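PDB 1YT8: thiosulfate sulfurtransferase from Pseudomonas aeruginosa, which probably transfers sulfur from thiosulfate to cyanide, as expected of a protein built from four rhodanese-like domains. Local coordinates for residues Ala17-Arg22 / Asp521-Phe526. Sequence-based numbering, arbitrary orientation.
Sequences ALLARR and DGTHGF
Leu18 and Thr523 meet where the end of helix 11-20, in the N-terminal rhodanese-like region and closed by a Schellman motif with Arg21 as its C-prime residue, packs against the loop that follows helix 514-521 near the end of the chain. The two side chains point at each other and pass at a slant. The CD1 branch of Leu18 lies 3.7 Å from Thr523 OG1 and only slightly farther from Thr523 CB. That hydroxyl donates a short hydrogen bond to Asp521 OD2 (2.5 Å), on the syn side of the carboxylate. The backbone N of Thr523 reaches the same oxygen from above the carboxylate plane, closing an Asx turn; the two bonds hold Thr523 to Asp521, while its CB faces the helix. Its OG1 sits between backbone N and carbonyl carbon (chi1 70°), the rotation that turns the hydroxyl to Asp521 OD2. The next residue, Leu19, begins to one side of the loop, yet its CD2 methyl comes within 3.8 Å of Gly522 O, a van der Waals contact. Arg15, on the same helix, adds a direct polar tie by hydrogen bonding to Asp521 O. The extended side chain of Arg21 carries its guanidinium toward the loop, and NH2 comes to 4.4 Å from Gly525 CA, at an oblique angle. Between these groups a water bridges the two segments: it accepts from Arg21 NE and donates both to Thr523 O, over a longer distance, and to Leu18 O, at 2.9 Å.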
loop_
_atom_site.group_PDB
_atom_site.type_symbol
_atom_site.label_atom_id
_atom_site.label_comp_id
_atom_site.label_asym_id
_atom_site.label_seq_id
_atom_site.Cartn_x
_atom_site.Cartn_y
_atom_site.Cartn_z
ATOM N N ALA A 17 -22.505 -9.559 -3.536
ATOM C CA ALA A 17 -21.984 -8.442 -4.317
ATOM C C ALA A 17 -20.651 -8.797 -4.988
ATOM O O ALA A 17 -20.414 -8.428 -6.145
ATOM C CB ALA A 17 -21.828 -7.197 -3.427
ATOM N N LEU A 18 -19.787 -9.516 -4.274
ATOM C CA LEU A 18 -18.494 -9.916 -4.828
ATOM C C LEU A 18 -18.672 -10.839 -6.033
ATOM O O LEU A 18 -17.966 -10.711 -7.034
ATOM C CB LEU A 18 -17.646 -10.623 -3.763
ATOM C CG LEU A 18 -17.133 -9.757 -2.607
ATOM C CD1 LEU A 18 -16.482 -10.647 -1.550
ATOM C CD2 LEU A 18 -16.139 -8.727 -3.134
ATOM N N LEU A 19 -19.616 -11.772 -5.939
ATOM C CA LEU A 19 -19.869 -12.706 -7.035
ATOM C C LEU A 19 -20.467 -11.998 -8.252
ATOM O O LEU A 19 -20.169 -12.349 -9.393
ATOM C CB LEU A 19 -20.804 -13.827 -6.568
ATOM C CG LEU A 19 -20.202 -14.820 -5.570
ATOM C CD1 LEU A 19 -21.268 -15.796 -5.095
ATOM C CD2 LEU A 19 -19.039 -15.558 -6.226
ATOM N N ALA A 20 -21.313 -11.004 -8.003
ATOM C CA ALA A 20 -21.950 -10.232 -9.069
ATOM C C ALA A 20 -21.003 -9.142 -9.564
ATOM O O ALA A 20 -21.246 -8.503 -10.592
ATOM C CB ALA A 20 -23.240 -9.599 -8.551
ATOM N N ARG A 21 -19.924 -8.938 -8.816
ATOM C CA ARG A 21 -18.924 -7.928 -9.125
ATOM C C ARG A 21 -19.472 -6.506 -9.078
ATOM O O ARG A 21 -19.119 -5.655 -9.898
ATOM C CB ARG A 21 -18.279 -8.238 -10.478
ATOM C CG ARG A 21 -17.592 -9.585 -10.440
ATOM C CD ARG A 21 -17.048 -10.032 -11.769
ATOM N NE ARG A 21 -16.633 -11.431 -11.685
ATOM C CZ ARG A 21 -16.140 -12.129 -12.700
ATOM N NH1 ARG A 21 -15.994 -11.560 -13.889
ATOM N NH2 ARG A 21 -15.795 -13.398 -12.525
ATOM N N ARG A 22 -20.349 -6.258 -8.106
ATOM C CA ARG A 22 -20.921 -4.932 -7.905
ATOM C C ARG A 22 -19.949 -4.185 -6.989
ATOM O O ARG A 22 -19.380 -4.777 -6.072
ATOM C CB ARG A 22 -22.293 -5.022 -7.220
ATOM C CG ARG A 22 -23.380 -5.702 -8.040
ATOM C CD ARG A 22 -24.760 -5.486 -7.405
ATOM N NE ARG A 22 -24.920 -6.184 -6.129
ATOM C CZ ARG A 22 -25.352 -7.436 -6.005
ATOM N NH1 ARG A 22 -25.671 -8.140 -7.083
ATOM N NH2 ARG A 22 -25.474 -7.984 -4.799
ATOM N N ASP A 521 -12.463 -19.542 -0.308
ATOM C CA ASP A 521 -13.171 -18.265 -0.383
ATOM C C ASP A 521 -14.103 -18.249 -1.595
ATOM O O ASP A 521 -15.289 -17.949 -1.468
ATOM C CB ASP A 521 -12.189 -17.103 -0.494
ATOM C CG ASP A 521 -12.893 -15.772 -0.639
ATOM O OD1 ASP A 521 -13.388 -15.240 0.379
ATOM O OD2 ASP A 521 -12.975 -15.269 -1.779
ATOM N N GLY A 522 -13.545 -18.549 -2.767
ATOM C CA GLY A 522 -14.317 -18.610 -4.002
ATOM C C GLY A 522 -14.969 -17.357 -4.569
ATOM O O GLY A 522 -15.885 -17.462 -5.388
ATOM N N THR A 523 -14.510 -16.176 -4.168
ATOM C CA THR A 523 -15.101 -14.935 -4.670
ATOM C C THR A 523 -14.110 -14.036 -5.421
ATOM O O THR A 523 -14.473 -12.959 -5.888
ATOM C CB THR A 523 -15.697 -14.103 -3.513
ATOM O OG1 THR A 523 -14.631 -13.590 -2.704
ATOM C CG2 THR A 523 -16.604 -14.970 -2.639
ATOM N N HIS A 524 -12.868 -14.484 -5.550
ATOM C CA HIS A 524 -11.831 -13.685 -6.204
ATOM C C HIS A 524 -11.969 -13.477 -7.713
ATOM O O HIS A 524 -11.738 -12.377 -8.213
ATOM C CB HIS A 524 -10.453 -14.280 -5.877
ATOM C CG HIS A 524 -10.324 -15.732 -6.221
ATOM N ND1 HIS A 524 -10.068 -16.172 -7.501
ATOM C CD2 HIS A 524 -10.432 -16.843 -5.455
ATOM C CE1 HIS A 524 -10.024 -17.493 -7.510
ATOM N NE2 HIS A 524 -10.242 -17.926 -6.280
ATOM N N GLY A 525 -12.339 -14.523 -8.443
ATOM C CA GLY A 525 -12.479 -14.386 -9.884
ATOM C C GLY A 525 -11.154 -14.226 -10.619
ATOM O O GLY A 525 -11.121 -13.742 -11.750
ATOM N N PHE A 526 -10.057 -14.628 -9.983
ATOM C CA PHE A 526 -8.740 -14.523 -10.611
ATOM C C PHE A 526 -8.595 -15.541 -11.735
ATOM O O PHE A 526 -9.214 -16.598 -11.704
ATOM C CB PHE A 526 -7.605 -14.841 -9.625
ATOM C CG PHE A 526 -7.518 -13.922 -8.440
ATOM C CD1 PHE A 526 -8.112 -12.664 -8.448
ATOM C CD2 PHE A 526 -6.776 -14.308 -7.323
ATOM C CE1 PHE A 526 -7.964 -11.798 -7.358
ATOM C CE2 PHE A 526 -6.622 -13.448 -6.229
ATOM C CZ PHE A 526 -7.219 -12.190 -6.251
HETATM O O HOH W 1 -16.012 -12.170 -8.646
#